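Local coordinates for uncharacterized protein (Legionella pneumophila subsp. pneumophila str. Philadelphia 1, PDB 4RXV), which is of unknown function but carries an N-terminal RavJ-type domain of peptidase clan CA and may take part in Legionella effector regulation, at residues 74-85 with 104-115. Residues are numbered along the deposited sequence; the frame is centred on the assembly and turned at random.
Sequences AQEYIKFAQQRN and NFAYHSAGVLLD
G111 lies against I78 with their CA atoms 3.8 Å apart, an example of how one residue without a side chain lets two helices close up. The axes of 74-84 and 105-114 approach to 6.9 Å and cross at -111°. At this point G111 CA makes a CA-H...O contact of 3.3 Å with Y77 O, and no side chain comes between the two backbones. Y77 enters as a knob into the hole formed by Y107, A110, G111 and L114; with CG anti to the carbonyl carbon (chi1 -69°), its ring runs alongside A110 CB and on to Y107. There its edge meets the face of Y107 in an offset edge-to-face pair, and the edge of Y107 in turn points at the face of F80, planes 76° apart, so that three rings form an aromatic cluster. Y107 CB also sits 3.7 Å from the F80 centroid, almost on the ring normal. Beyond the knob, V127 of strand 123-133 touches Y77, Y107 and A110, placing this helix crossing against the antiparallel sheet of the RavJ peptidase-family domain. A81 CB lies 3.9 Å over the centre of the H108 ring, whose imidazole is also held at its edge: NE2 gives a nearly straight bond to N85 OD1 (2.9 Å), from above the amide plane, while ND1 pairs with the Y18 hydroxyl and N85 ND2 with E16. Unlike the close backbone approach at G111, the rim at R84 and N104 is looser and water-bridged. The R84 guanidinium reaches the F80 face opposite Y107 CB, CZ offset toward the ring's rim, and a water accepts from R84 NH2 and N104 ND2.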
# COMPACT_ATOMS: atom_id res chain seq x y z
N ALA A 74 -11.49 2.90 8.92
CA ALA A 74 -10.78 3.88 8.12
C ALA A 74 -9.73 4.64 8.91
O ALA A 74 -8.62 4.85 8.43
CB ALA A 74 -11.77 4.84 7.45
N GLN A 75 -10.05 5.04 10.14
CA GLN A 75 -9.11 5.82 10.93
C GLN A 75 -7.82 5.02 11.20
O GLN A 75 -6.73 5.61 11.28
CB GLN A 75 -9.74 6.32 12.24
CG GLN A 75 -8.84 7.25 13.03
CD GLN A 75 -8.57 8.56 12.30
OE1 GLN A 75 -9.39 9.04 11.55
NE2 GLN A 75 -7.40 9.15 12.53
N GLU A 76 -7.92 3.71 11.38
CA GLU A 76 -6.70 2.91 11.58
C GLU A 76 -5.76 2.98 10.38
O GLU A 76 -4.56 3.03 10.56
CB GLU A 76 -7.05 1.47 11.87
CG GLU A 76 -7.60 1.22 13.25
CD GLU A 76 -8.16 -0.16 13.32
OE1 GLU A 76 -7.39 -1.08 13.64
OE2 GLU A 76 -9.36 -0.32 13.02
N TYR A 77 -6.32 2.97 9.18
CA TYR A 77 -5.48 3.08 7.99
C TYR A 77 -4.82 4.46 7.89
O TYR A 77 -3.64 4.56 7.55
CB TYR A 77 -6.28 2.77 6.73
CG TYR A 77 -6.68 1.32 6.65
CD1 TYR A 77 -5.74 0.35 6.33
CD2 TYR A 77 -7.98 0.91 6.90
CE1 TYR A 77 -6.08 -0.99 6.27
CE2 TYR A 77 -8.33 -0.44 6.84
CZ TYR A 77 -7.37 -1.38 6.52
OH TYR A 77 -7.64 -2.73 6.46
N ILE A 78 -5.57 5.50 8.21
CA ILE A 78 -5.01 6.85 8.21
C ILE A 78 -3.87 6.95 9.24
O ILE A 78 -2.79 7.48 8.95
CB ILE A 78 -6.12 7.89 8.43
CG1 ILE A 78 -7.11 7.84 7.25
CG2 ILE A 78 -5.54 9.28 8.64
CD1 ILE A 78 -8.29 8.79 7.37
N LYS A 79 -4.08 6.41 10.43
CA LYS A 79 -3.05 6.42 11.45
C LYS A 79 -1.82 5.63 11.03
O LYS A 79 -0.71 6.03 11.35
CB LYS A 79 -3.59 5.89 12.77
CG LYS A 79 -4.33 6.94 13.58
CD LYS A 79 -4.67 6.43 14.97
CE LYS A 79 -5.83 5.47 14.90
NZ LYS A 79 -5.90 4.59 16.08
N PHE A 80 -2.03 4.52 10.34
CA PHE A 80 -0.92 3.70 9.86
C PHE A 80 0.01 4.54 8.96
O PHE A 80 1.22 4.56 9.15
CB PHE A 80 -1.45 2.47 9.12
CG PHE A 80 -0.39 1.48 8.69
CD1 PHE A 80 0.36 1.69 7.56
CD2 PHE A 80 -0.20 0.31 9.41
CE1 PHE A 80 1.32 0.78 7.17
CE2 PHE A 80 0.75 -0.62 9.02
CZ PHE A 80 1.52 -0.39 7.90
N ALA A 81 -0.58 5.26 8.02
CA ALA A 81 0.21 6.12 7.13
C ALA A 81 0.91 7.22 7.92
O ALA A 81 2.09 7.52 7.69
CB ALA A 81 -0.67 6.72 6.08
N GLN A 82 0.20 7.84 8.86
CA GLN A 82 0.78 8.90 9.65
C GLN A 82 2.00 8.40 10.44
O GLN A 82 3.04 9.06 10.49
CB GLN A 82 -0.27 9.44 10.60
CG GLN A 82 0.07 10.72 11.26
CD GLN A 82 -1.18 11.42 11.69
OE1 GLN A 82 -1.49 12.52 11.22
NE2 GLN A 82 -1.94 10.77 12.55
N GLN A 83 1.85 7.26 11.09
CA GLN A 83 2.91 6.73 11.95
C GLN A 83 4.12 6.32 11.14
O GLN A 83 5.26 6.56 11.57
CB GLN A 83 2.39 5.54 12.71
CG GLN A 83 1.42 5.90 13.80
CD GLN A 83 1.99 6.92 14.78
OE1 GLN A 83 1.41 8.00 14.99
NE2 GLN A 83 3.14 6.60 15.36
N ARG A 84 3.91 5.73 9.97
CA ARG A 84 5.04 5.30 9.17
C ARG A 84 5.78 6.46 8.52
O ARG A 84 6.91 6.28 8.12
CB ARG A 84 4.59 4.35 8.05
CG ARG A 84 3.88 3.07 8.45
CD ARG A 84 4.73 2.23 9.30
NE ARG A 84 4.08 1.02 9.87
CZ ARG A 84 3.12 1.03 10.80
NH1 ARG A 84 2.56 2.17 11.19
NH2 ARG A 84 2.69 -0.12 11.31
N ASN A 85 5.15 7.63 8.43
CA ASN A 85 5.77 8.82 7.84
C ASN A 85 6.48 9.71 8.85
O ASN A 85 7.05 10.73 8.49
CB ASN A 85 4.75 9.65 7.08
CG ASN A 85 4.45 9.09 5.70
OD1 ASN A 85 4.95 8.04 5.29
ND2 ASN A 85 3.63 9.81 4.97
N ASN A 104 1.87 -5.58 5.24
CA ASN A 104 1.19 -4.39 5.77
C ASN A 104 1.38 -3.15 4.94
O ASN A 104 0.69 -2.17 5.20
CB ASN A 104 1.63 -4.08 7.21
CG ASN A 104 1.19 -5.13 8.22
OD1 ASN A 104 0.47 -6.08 7.88
ND2 ASN A 104 1.60 -4.95 9.47
N PHE A 105 2.29 -3.13 3.96
CA PHE A 105 2.58 -1.87 3.28
C PHE A 105 1.31 -1.25 2.67
O PHE A 105 1.12 -0.03 2.71
CB PHE A 105 3.63 -2.13 2.21
CG PHE A 105 4.54 -0.94 1.86
CD1 PHE A 105 4.24 0.36 2.16
CD2 PHE A 105 5.73 -1.20 1.21
CE1 PHE A 105 5.11 1.39 1.80
CE2 PHE A 105 6.58 -0.18 0.82
CZ PHE A 105 6.27 1.11 1.11
N ALA A 106 0.44 -2.08 2.09
CA ALA A 106 -0.77 -1.61 1.45
C ALA A 106 -1.63 -0.75 2.38
O ALA A 106 -2.38 0.10 1.91
CB ALA A 106 -1.57 -2.76 0.91
N TYR A 107 -1.54 -0.96 3.69
CA TYR A 107 -2.33 -0.22 4.65
C TYR A 107 -1.98 1.27 4.58
O TYR A 107 -2.85 2.10 4.83
CB TYR A 107 -2.09 -0.74 6.05
CG TYR A 107 -2.41 -2.21 6.29
CD1 TYR A 107 -3.07 -3.01 5.38
CD2 TYR A 107 -1.99 -2.80 7.47
CE1 TYR A 107 -3.33 -4.34 5.64
CE2 TYR A 107 -2.25 -4.13 7.73
CZ TYR A 107 -2.90 -4.89 6.80
OH TYR A 107 -3.17 -6.22 7.05
N HIS A 108 -0.73 1.59 4.27
CA HIS A 108 -0.31 2.99 4.16
C HIS A 108 -1.12 3.67 3.07
O HIS A 108 -1.69 4.74 3.28
CB HIS A 108 1.18 3.02 3.84
CG HIS A 108 1.79 4.38 3.88
ND1 HIS A 108 1.48 5.38 2.98
CD2 HIS A 108 2.74 4.87 4.71
CE1 HIS A 108 2.20 6.44 3.29
NE2 HIS A 108 2.98 6.15 4.32
N SER A 109 -1.15 3.07 1.90
CA SER A 109 -1.91 3.64 0.77
C SER A 109 -3.41 3.67 1.04
O SER A 109 -4.07 4.63 0.62
CB SER A 109 -1.64 2.89 -0.52
OG SER A 109 -0.29 2.98 -0.91
N ALA A 110 -3.96 2.67 1.72
CA ALA A 110 -5.36 2.74 2.11
C ALA A 110 -5.62 4.00 2.92
O ALA A 110 -6.62 4.69 2.69
CB ALA A 110 -5.78 1.50 2.86
N GLY A 111 -4.72 4.34 3.85
CA GLY A 111 -4.86 5.56 4.63
C GLY A 111 -4.79 6.81 3.78
O GLY A 111 -5.62 7.71 3.93
N VAL A 112 -3.81 6.88 2.89
CA VAL A 112 -3.68 8.02 1.99
C VAL A 112 -4.98 8.25 1.21
O VAL A 112 -5.44 9.38 1.05
CB VAL A 112 -2.48 7.83 1.04
CG1 VAL A 112 -2.48 8.84 -0.07
CG2 VAL A 112 -1.16 7.87 1.83
N LEU A 113 -5.54 7.17 0.69
CA LEU A 113 -6.73 7.26 -0.15
C LEU A 113 -7.97 7.58 0.65
O LEU A 113 -8.80 8.38 0.22
CB LEU A 113 -6.90 5.96 -0.91
CG LEU A 113 -5.74 5.68 -1.86
CD1 LEU A 113 -5.78 4.22 -2.32
CD2 LEU A 113 -5.64 6.64 -2.99
N LEU A 114 -8.12 6.99 1.83
CA LEU A 114 -9.26 7.24 2.71
C LEU A 114 -9.25 8.68 3.22
O LEU A 114 -10.27 9.19 3.63
CB LEU A 114 -9.29 6.22 3.86
CG LEU A 114 -9.77 4.83 3.44
CD1 LEU A 114 -9.36 3.77 4.42
CD2 LEU A 114 -11.27 4.80 3.24
N ASP A 115 -8.08 9.30 3.26
CA ASP A 115 -7.93 10.65 3.77
C ASP A 115 -8.28 11.71 2.73
O ASP A 115 -8.28 12.87 3.06
CB ASP A 115 -6.49 10.87 4.24
CG ASP A 115 -6.33 12.13 5.04
OD1 ASP A 115 -7.04 12.27 6.05
OD2 ASP A 115 -5.50 12.97 4.65
O HOH W 1 3.52 -2.78 10.39